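Protein-glutamine gamma-glutamyltransferase (Pseudomonas aeruginosa PAO1, PDB 6G4H) catalyses the cross-linking of protein glutamine and lysine side chains with release of ammonia, and is critical for the viability of the bacterium, perhaps through the cell wall. Local coordinates at residues A[41-46]-A[243-248]; A[98-103]-A[134-139]; A[224-229]-A[236-241]. One frame throughout, in Å; residues are numbered along the deposited sequence.

Contact 1: A[41-46]-A[243-248]. With EMC (ethyl mercury ion), chain F.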
loop_
_atom_site.group_PDB
_atom_site.type_symbol
_atom_site.label_atom_id
_atom_site.label_comp_id
_atom_site.label_asym_id
_atom_site.label_seq_id
_atom_site.Cartn_x
_atom_site.Cartn_y
_atom_site.Cartn_z
ATOM N N MET A 41 1.871 -0.034 -11.405
ATOM C CA MET A 41 2.967 0.604 -10.703
ATOM C C MET A 41 4.198 -0.129 -11.135
ATOM O O MET A 41 4.299 -1.358 -10.974
ATOM C CB MET A 41 2.850 0.466 -9.180
ATOM C CG MET A 41 4.084 0.958 -8.435
ATOM S SD MET A 41 4.061 0.569 -6.673
ATOM C CE MET A 41 4.872 -1.048 -6.627
ATOM N N ALA A 42 5.111 0.622 -11.706
ATOM C CA ALA A 42 6.501 0.249 -11.702
ATOM C C ALA A 42 7.173 1.389 -10.935
ATOM O O ALA A 42 6.643 2.501 -10.877
ATOM C CB ALA A 42 7.030 0.162 -13.129
ATOM N N PRO A 43 8.351 1.130 -10.365
ATOM C CA PRO A 43 9.035 2.169 -9.587
ATOM C C PRO A 43 9.178 3.525 -10.291
ATOM O O PRO A 43 9.043 4.561 -9.672
ATOM C CB PRO A 43 10.412 1.541 -9.311
ATOM C CG PRO A 43 10.126 0.055 -9.323
ATOM C CD PRO A 43 9.134 -0.116 -10.439
ATOM N N GLY A 44 9.474 3.526 -11.574
ATOM C CA GLY A 44 9.624 4.756 -12.320
ATOM C C GLY A 44 8.432 5.718 -12.221
ATOM O O GLY A 44 8.600 6.958 -12.267
ATOM N N ASP A 45 7.235 5.167 -12.092
ATOM C CA ASP A 45 6.011 5.980 -12.022
ATOM C C ASP A 45 5.950 6.674 -10.677
ATOM O O ASP A 45 5.621 7.865 -10.592
ATOM C CB ASP A 45 4.792 5.080 -12.180
ATOM C CG ASP A 45 4.832 4.283 -13.498
ATOM O OD1 ASP A 45 4.911 4.951 -14.558
ATOM O OD2 ASP A 45 4.813 3.020 -13.462
ATOM N N ILE A 46 6.338 5.942 -9.644
ATOM C CA ILE A 46 6.333 6.517 -8.300
ATOM C C ILE A 46 7.381 7.600 -8.212
ATOM O O ILE A 46 7.133 8.633 -7.609
ATOM C CB ILE A 46 6.540 5.450 -7.202
ATOM C CG1 ILE A 46 5.339 4.493 -7.200
ATOM C CG2 ILE A 46 6.676 6.075 -5.810
ATOM C CD1 ILE A 46 4.119 5.031 -6.484
ATOM N N CYS A 243 10.360 3.113 -1.965
ATOM C CA CYS A 243 9.230 2.401 -1.411
ATOM C C CYS A 243 8.668 1.315 -2.347
ATOM O O CYS A 243 8.303 0.248 -1.894
ATOM C CB CYS A 243 8.123 3.364 -1.008
ATOM S SG CYS A 243 7.437 4.258 -2.391
ATOM N N ALA A 244 8.642 1.576 -3.631
ATOM C CA ALA A 244 8.069 0.633 -4.570
ATOM C C ALA A 244 8.876 -0.671 -4.657
ATOM O O ALA A 244 8.301 -1.742 -4.807
ATOM C CB ALA A 244 7.995 1.250 -5.953
ATOM N N HIS A 245 10.200 -0.561 -4.599
ATOM C CA HIS A 245 11.068 -1.751 -4.595
ATOM C C HIS A 245 10.836 -2.600 -3.365
ATOM O O HIS A 245 10.706 -3.829 -3.457
ATOM C CB HIS A 245 12.573 -1.360 -4.643
ATOM C CG HIS A 245 12.945 -0.583 -5.850
ATOM N ND1 HIS A 245 12.726 0.783 -5.954
ATOM C CD2 HIS A 245 13.497 -0.975 -7.021
ATOM C CE1 HIS A 245 13.139 1.190 -7.143
ATOM N NE2 HIS A 245 13.614 0.148 -7.808
ATOM N N TYR A 246 10.858 -1.964 -2.202
ATOM C CA TYR A 246 10.671 -2.677 -0.950
ATOM C C TYR A 246 9.270 -3.327 -0.871
ATOM O O TYR A 246 9.136 -4.513 -0.477
ATOM C CB TYR A 246 10.913 -1.771 0.275
ATOM C CG TYR A 246 12.385 -1.414 0.422
ATOM C CD1 TYR A 246 13.234 -2.246 1.083
ATOM C CD2 TYR A 246 12.919 -0.278 -0.165
ATOM C CE1 TYR A 246 14.582 -1.968 1.217
ATOM C CE2 TYR A 246 14.279 0.008 -0.054
ATOM C CZ TYR A 246 15.100 -0.846 0.645
ATOM O OH TYR A 246 16.439 -0.591 0.755
ATOM N N ALA A 247 8.250 -2.552 -1.222
ATOM C CA ALA A 247 6.882 -3.074 -1.166
ATOM C C ALA A 247 6.697 -4.259 -2.142
ATOM O O ALA A 247 6.139 -5.306 -1.760
ATOM C CB ALA A 247 5.859 -1.958 -1.440
ATOM N N GLY A 248 7.121 -4.082 -3.379
ATOM C CA GLY A 248 6.953 -5.097 -4.421
ATOM C C GLY A 248 7.694 -6.376 -4.060
ATOM O O GLY A 248 7.174 -7.510 -4.197
HETATM HG HG EMC F . 8.338 6.401 -2.645
HETATM C C1 EMC F . 9.534 8.095 -3.633
HETATM C C2 EMC F . 8.636 8.908 -4.444
#

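Contact 2: A[98-103]-A[134-139]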
loop_
_atom_site.group_PDB
_atom_site.type_symbol
_atom_site.label_atom_id
_atom_site.label_comp_id
_atom_site.label_asym_id
_atom_site.label_seq_id
_atom_site.Cartn_x
_atom_site.Cartn_y
_atom_site.Cartn_z
ATOM N N LEU A 98 -18.496 -7.947 1.706
ATOM C CA LEU A 98 -17.119 -7.963 2.218
ATOM C C LEU A 98 -17.153 -8.088 3.743
ATOM O O LEU A 98 -17.822 -7.307 4.397
ATOM C CB LEU A 98 -16.489 -6.625 1.851
ATOM C CG LEU A 98 -15.047 -6.443 2.309
ATOM C CD1 LEU A 98 -14.166 -7.424 1.566
ATOM C CD2 LEU A 98 -14.694 -4.995 2.023
ATOM N N HIS A 99 -16.445 -9.058 4.305
ATOM C CA HIS A 99 -16.439 -9.286 5.731
ATOM C C HIS A 99 -15.410 -8.379 6.384
ATOM O O HIS A 99 -14.188 -8.477 6.086
ATOM C CB HIS A 99 -16.040 -10.735 6.022
ATOM C CG HIS A 99 -17.098 -11.742 5.696
ATOM N ND1 HIS A 99 -17.134 -12.993 6.279
ATOM C CD2 HIS A 99 -18.144 -11.699 4.833
ATOM C CE1 HIS A 99 -18.160 -13.673 5.794
ATOM N NE2 HIS A 99 -18.788 -12.912 4.914
ATOM N N TRP A 100 -15.892 -7.482 7.252
ATOM C CA TRP A 100 -15.048 -6.727 8.140
ATOM C C TRP A 100 -15.848 -6.304 9.337
ATOM O O TRP A 100 -17.064 -6.304 9.278
ATOM C CB TRP A 100 -14.443 -5.489 7.457
ATOM C CG TRP A 100 -15.355 -4.384 6.977
ATOM C CD1 TRP A 100 -16.130 -4.391 5.863
ATOM C CD2 TRP A 100 -15.449 -3.103 7.508
ATOM N NE1 TRP A 100 -16.752 -3.189 5.697
ATOM C CE2 TRP A 100 -16.363 -2.376 6.721
ATOM C CE3 TRP A 100 -14.876 -2.481 8.602
ATOM C CZ2 TRP A 100 -16.698 -1.060 6.992
ATOM C CZ3 TRP A 100 -15.210 -1.178 8.867
ATOM C CH2 TRP A 100 -16.125 -0.484 8.069
ATOM N N GLN A 101 -15.146 -5.895 10.384
ATOM C CA GLN A 101 -15.770 -5.463 11.631
ATOM C C GLN A 101 -15.130 -4.203 12.168
ATOM O O GLN A 101 -13.931 -4.156 12.349
ATOM C CB GLN A 101 -15.630 -6.561 12.708
ATOM C CG GLN A 101 -16.339 -7.848 12.305
ATOM C CD GLN A 101 -15.891 -9.056 13.143
ATOM O OE1 GLN A 101 -15.849 -8.996 14.389
ATOM N NE2 GLN A 101 -15.543 -10.158 12.456
ATOM N N LYS A 102 -15.952 -3.195 12.449
ATOM C CA LYS A 102 -15.497 -1.976 13.128
ATOM C C LYS A 102 -15.026 -2.311 14.521
ATOM O O LYS A 102 -15.680 -3.039 15.264
ATOM C CB LYS A 102 -16.625 -0.977 13.213
ATOM C CG LYS A 102 -17.004 -0.424 11.870
ATOM C CD LYS A 102 -18.258 0.423 11.948
ATOM C CE LYS A 102 -18.652 0.859 10.558
ATOM N NZ LYS A 102 -19.826 1.732 10.592
ATOM N N ARG A 103 -13.841 -1.858 14.844
ATOM C CA ARG A 103 -13.390 -1.878 16.216
ATOM C C ARG A 103 -12.328 -0.817 16.348
ATOM O O ARG A 103 -11.800 -0.320 15.341
ATOM C CB ARG A 103 -12.878 -3.249 16.622
ATOM C CG ARG A 103 -11.807 -3.763 15.745
ATOM C CD ARG A 103 -11.070 -4.993 16.272
ATOM N NE ARG A 103 -9.897 -5.204 15.401
ATOM C CZ ARG A 103 -9.189 -6.316 15.328
ATOM N NH1 ARG A 103 -9.505 -7.371 16.087
ATOM N NH2 ARG A 103 -8.181 -6.367 14.478
ATOM N N THR A 134 -20.258 6.079 -4.235
ATOM C CA THR A 134 -18.967 5.433 -3.943
ATOM C C THR A 134 -19.150 4.218 -3.053
ATOM O O THR A 134 -19.951 4.251 -2.092
ATOM C CB THR A 134 -18.068 6.479 -3.228
ATOM O OG1 THR A 134 -17.909 7.570 -4.129
ATOM C CG2 THR A 134 -16.686 5.981 -2.875
ATOM N N ARG A 135 -18.384 3.167 -3.322
ATOM C CA ARG A 135 -18.540 1.902 -2.611
ATOM C C ARG A 135 -17.167 1.447 -2.138
ATOM O O ARG A 135 -16.158 1.611 -2.850
ATOM C CB ARG A 135 -19.068 0.819 -3.585
ATOM C CG ARG A 135 -20.534 1.030 -3.989
ATOM C CD ARG A 135 -20.999 -0.050 -4.964
ATOM N NE ARG A 135 -20.284 0.007 -6.253
ATOM C CZ ARG A 135 -19.945 -1.053 -6.987
ATOM N NH1 ARG A 135 -20.226 -2.289 -6.579
ATOM N NH2 ARG A 135 -19.307 -0.886 -8.136
ATOM N N LEU A 136 -17.142 0.811 -0.980
ATOM C CA LEU A 136 -15.957 0.101 -0.540
ATOM C C LEU A 136 -15.853 -1.233 -1.271
ATOM O O LEU A 136 -16.757 -2.055 -1.182
ATOM C CB LEU A 136 -16.029 -0.074 0.964
ATOM C CG LEU A 136 -14.809 -0.676 1.653
ATOM C CD1 LEU A 136 -13.624 0.295 1.618
ATOM C CD2 LEU A 136 -15.198 -1.057 3.079
ATOM N N MET A 137 -14.785 -1.423 -2.037
ATOM C CA MET A 137 -14.664 -2.569 -2.914
ATOM C C MET A 137 -14.032 -3.741 -2.135
ATOM O O MET A 137 -13.621 -3.579 -0.978
ATOM C CB MET A 137 -13.861 -2.237 -4.166
ATOM C CG MET A 137 -14.420 -1.012 -4.908
ATOM S SD MET A 137 -16.140 -1.300 -5.445
ATOM C CE MET A 137 -15.846 -2.467 -6.755
ATOM N N SER A 138 -13.935 -4.885 -2.800
ATOM C CA SER A 138 -13.535 -6.148 -2.153
ATOM C C SER A 138 -12.081 -6.139 -1.644
ATOM O O SER A 138 -11.727 -6.964 -0.775
ATOM C CB SER A 138 -13.757 -7.318 -3.123
ATOM O OG SER A 138 -13.141 -7.024 -4.362
ATOM N N ASP A 139 -11.269 -5.208 -2.137
ATOM C CA ASP A 139 -9.893 -4.978 -1.628
ATOM C C ASP A 139 -9.759 -3.763 -0.677
ATOM O O ASP A 139 -8.653 -3.247 -0.453
ATOM C CB ASP A 139 -8.934 -4.842 -2.781
ATOM C CG ASP A 139 -9.144 -3.542 -3.579
ATOM O OD1 ASP A 139 -10.253 -2.954 -3.519
ATOM O OD2 ASP A 139 -8.208 -3.142 -4.294
#

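Contact 3: A[224-229]-A[236-241]. With PO4 (phosphate ion), chain D.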
loop_
_atom_site.group_PDB
_atom_site.type_symbol
_atom_site.label_atom_id
_atom_site.label_comp_id
_atom_site.label_asym_id
_atom_site.label_seq_id
_atom_site.Cartn_x
_atom_site.Cartn_y
_atom_site.Cartn_z
ATOM N N PRO A 224 20.310 1.942 -8.683
ATOM C CA PRO A 224 20.803 1.311 -9.923
ATOM C C PRO A 224 19.685 0.580 -10.638
ATOM O O PRO A 224 18.711 0.176 -10.006
ATOM C CB PRO A 224 21.861 0.310 -9.438
ATOM C CG PRO A 224 22.051 0.553 -7.970
ATOM C CD PRO A 224 20.849 1.304 -7.468
ATOM N N ALA A 225 19.785 0.458 -11.949
ATOM C CA ALA A 225 18.769 -0.246 -12.706
ATOM C C ALA A 225 18.872 -1.732 -12.370
ATOM O O ALA A 225 19.906 -2.227 -11.891
ATOM C CB ALA A 225 18.962 -0.038 -14.198
ATOM N N THR A 226 17.794 -2.441 -12.613
ATOM C CA THR A 226 17.764 -3.892 -12.399
ATOM C C THR A 226 17.319 -4.531 -13.710
ATOM O O THR A 226 16.770 -3.841 -14.529
ATOM C CB THR A 226 16.799 -4.260 -11.251
ATOM O OG1 THR A 226 15.537 -3.608 -11.440
ATOM C CG2 THR A 226 17.400 -3.824 -9.900
ATOM N N GLY A 227 17.553 -5.831 -13.888
ATOM C CA GLY A 227 17.187 -6.537 -15.120
ATOM C C GLY A 227 15.853 -7.248 -15.076
ATOM O O GLY A 227 14.915 -6.810 -14.397
ATOM N N ALA A 228 15.750 -8.347 -15.824
ATOM C CA ALA A 228 14.485 -9.060 -15.948
ATOM C C ALA A 228 14.093 -9.743 -14.632
ATOM O O ALA A 228 12.931 -9.805 -14.298
ATOM C CB ALA A 228 14.532 -10.065 -17.095
ATOM N N ASP A 229 15.054 -10.215 -13.858
ATOM C CA ASP A 229 14.731 -10.764 -12.544
ATOM C C ASP A 229 14.883 -9.635 -11.532
ATOM O O ASP A 229 15.798 -9.637 -10.708
ATOM C CB ASP A 229 15.598 -11.950 -12.212
ATOM C CG ASP A 229 15.383 -13.087 -13.180
ATOM O OD1 ASP A 229 14.247 -13.581 -13.287
ATOM O OD2 ASP A 229 16.326 -13.432 -13.895
ATOM N N PHE A 236 19.119 -9.134 -3.723
ATOM C CA PHE A 236 20.381 -9.819 -3.486
ATOM C C PHE A 236 21.567 -9.079 -4.037
ATOM O O PHE A 236 22.662 -9.215 -3.500
ATOM C CB PHE A 236 20.312 -11.201 -4.108
ATOM C CG PHE A 236 19.238 -12.050 -3.495
ATOM C CD1 PHE A 236 19.389 -12.517 -2.228
ATOM C CD2 PHE A 236 18.087 -12.359 -4.194
ATOM C CE1 PHE A 236 18.410 -13.278 -1.659
ATOM C CE2 PHE A 236 17.099 -13.120 -3.623
ATOM C CZ PHE A 236 17.261 -13.578 -2.369
ATOM N N ASP A 237 21.362 -8.315 -5.097
ATOM C CA ASP A 237 22.463 -7.657 -5.796
ATOM C C ASP A 237 22.573 -6.168 -5.482
ATOM O O ASP A 237 23.536 -5.784 -4.845
ATOM C CB ASP A 237 22.378 -7.880 -7.293
ATOM C CG ASP A 237 22.432 -9.372 -7.684
ATOM O OD1 ASP A 237 22.715 -10.236 -6.830
ATOM O OD2 ASP A 237 22.083 -9.670 -8.843
ATOM N N THR A 238 21.625 -5.328 -5.915
ATOM C CA THR A 238 21.735 -3.902 -5.690
ATOM C C THR A 238 21.352 -3.525 -4.232
ATOM O O THR A 238 21.958 -2.644 -3.613
ATOM C CB THR A 238 20.875 -3.091 -6.661
ATOM O OG1 THR A 238 19.506 -3.355 -6.410
ATOM C CG2 THR A 238 21.130 -3.440 -8.063
ATOM N N ARG A 239 20.321 -4.168 -3.675
ATOM C CA ARG A 239 19.848 -3.818 -2.343
ATOM C C ARG A 239 19.710 -2.310 -2.153
ATOM O O ARG A 239 20.063 -1.763 -1.117
ATOM C CB ARG A 239 20.724 -4.440 -1.260
ATOM C CG ARG A 239 20.736 -5.955 -1.411
ATOM C CD ARG A 239 21.402 -6.706 -0.292
ATOM N NE ARG A 239 22.756 -6.187 -0.104
ATOM C CZ ARG A 239 23.598 -6.634 0.821
ATOM N NH1 ARG A 239 23.258 -7.637 1.625
ATOM N NH2 ARG A 239 24.772 -6.059 0.931
ATOM N N SER A 240 19.123 -1.669 -3.138
ATOM C CA SER A 240 19.028 -0.229 -3.147
ATOM C C SER A 240 17.794 0.137 -3.967
ATOM O O SER A 240 17.595 -0.342 -5.062
ATOM C CB SER A 240 20.290 0.369 -3.809
ATOM O OG SER A 240 20.113 1.745 -4.022
ATOM N N GLY A 241 16.933 0.948 -3.386
ATOM C CA GLY A 241 15.692 1.336 -4.062
ATOM C C GLY A 241 14.858 2.206 -3.152
ATOM O O GLY A 241 15.314 2.658 -2.108
HETATM P P PO4 D . 18.866 -10.798 -14.240
HETATM O O1 PO4 D . 17.855 -9.696 -14.001
HETATM O O2 PO4 D . 19.337 -11.430 -12.927
HETATM O O3 PO4 D . 20.043 -10.255 -15.020
HETATM O O4 PO4 D . 18.155 -11.835 -15.057
HETATM O O HOH W 1 17.883 -1.497 -7.590
#

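Contact 1: A[41-46]-A[243-248]
Pro43 lies over one face of the His245 imidazole in a CH-pi contact: its CG stands 4.0 Å from the centroid of the His245 ring, 20° off the normal and displaced toward the rim. Pro43 CB comes nearer still to one ring atom, 3.5 Å from His245 CE1, and the two side chains cross at about a right angle. Phe242 meets the His245 ring edge to face, and Phe234 touches it with the planes inclined. His245 stands in the first turn of helix 243-256, the helix that carries the nucleophilic cysteine at its N-terminus in the papain-like core of transglutaminases. Cys243 is probably that nucleophile, with His287 and Asp303 the likely other members of the triad, as in related transglutaminases.

The first turn of helix 43-50 packs against this end. Ala244 is at the centre of the packing: its CB is 3.9 Å from Pro43 CA and 3.9 Å from Met41 CE, while Ile46 CG1 stands a little further off. Met41 has its CG anti to the backbone N (chi1 172°) and a bend at chi3 that brings CE up to the helix. On its own side, Asp45 grips the start of helix 43-50, accepting the N-H of Ala42 through the anti lone pair of OD2, which also meets Arg85 in a salt bridge.

Beside Ala244, Ile46 CG2 lies 3.9 Å from Cys243 SG. The mercury of an ethyl mercury ion is bound to Cys243 SG at 2.3 Å, and the far carbon of its ethyl group, C2, reaches to 3.5 Å from Ile46 O.

Contact 2: A[98-103]-A[134-139]
Leu98 inserts its two methyl groups against the bend of chain that follows strand 134-136, and this is the tight part of the contact. CD1 approaches the backbone of Ser138, 3.4 Å from Ser138 O, while CD2 lies 3.5 Å from Met137 O, so the isopropyl end straddles two successive peptide carbonyls. The same CD2 also meets Leu136 CD2 at 4.1 Å, the two leucine side chains meeting roughly perpendicular. An extended first torsion, with Leu98 CG opposite the backbone N (chi1 180°), carries the branch across to the facing chain.

Further along, the fit is lighter. Leu136 CD2 is the one atom of its segment to meet the Trp100 indole, which it approaches obliquely, 3.7 Å from Trp100 NE1 and 4.0 Å from Trp100 CE2. Gln101, Lys102 and Arg103 are exposed and make no contact with 134-139. His99 and Arg135 are exposed as well; the guanidinium of Arg135 has Met137 SD over its centre, 4.1 Å above the plane, and bonds to Ser93 through NH1. At the buried end, by contrast, the hydroxyl of Ser138 is held by Gln91, and Asp139 is bound through OD1 to His141 and through OD2 to Thr77.

The contact belongs to the beta-rich N-terminal part of the periplasmic region, away from the catalytic residues. Strand 100-101 pairs antiparallel with strand 163-164, whereas strand 134-136 runs antiparallel to strand 142-144. The apolar side chains thus join two separately paired strand regions, with Phe140 touching Leu98 and Gln128 of strand 127-129 lying against both Trp100 and Leu136.

Contact 3: A[224-229]-A[236-241]
At the surface of the transglutaminase-like domain, the loop that leads into helix 230-238 folds back over the end of that same helix, and Pro224 rests on Thr238 and Ser240. Pro224 CG lies 4.0 Å from Thr238 CB, the two side chains running antiparallel, side by side. The next ring atom, Pro224 CD, lies 3.6 Å from Ser240 OG. Thr226 adds a looser touch, its methyl CG2 coming 4.1 Å from Thr238 OG1.

A water ties the polar groups together. It accepts from Thr238 OG1 at 2.7 Å and donates to Ser240 O at 2.8 Å and to Pro224 O at 3.1 Å, bridging the loop, the helix end and the start of strand 240-241. The hydroxyl is placed for this by a chi1 of 66°, which sets it between the backbone N and the carbonyl carbon. Here the helix finishes in a wider pi-type turn, and Arg239 leaves it with positive phi (46°), turning the chain into strand 240-241, which runs parallel to strand 218-219.

Away from the water, Asp229 occupies the N-cap position of helix 230-238. A phosphate, probably from the crystallisation liquor, sits there: Asp229 N donates to its O1 at 2.9 Å, while Asp229 OD1 accepts from the backbone N of Asn184.

How the contacts relate
Along the chain, 41-46 comes first and its partner 243-248 last, so both other contacts fall within the span that contact 1 closes. Contact 2 lies in the N-terminal beta-rich part, with its centre 26 Å from that of contact 1 and 36 Å from that of contact 3, across the centre of the chain. Contacts 1 and 3 are neighbours in the transglutaminase-like part, 12 Å between centres: strand 240-241 is followed after one residue by helix 243-256, and Tyr246 CE2 packs 3.5 Å from Gly241 O. Contact 1 alone joins the two family regions, bringing helix 43-50 beside the probable nucleophile, while contacts 2 and 3 each stay within one.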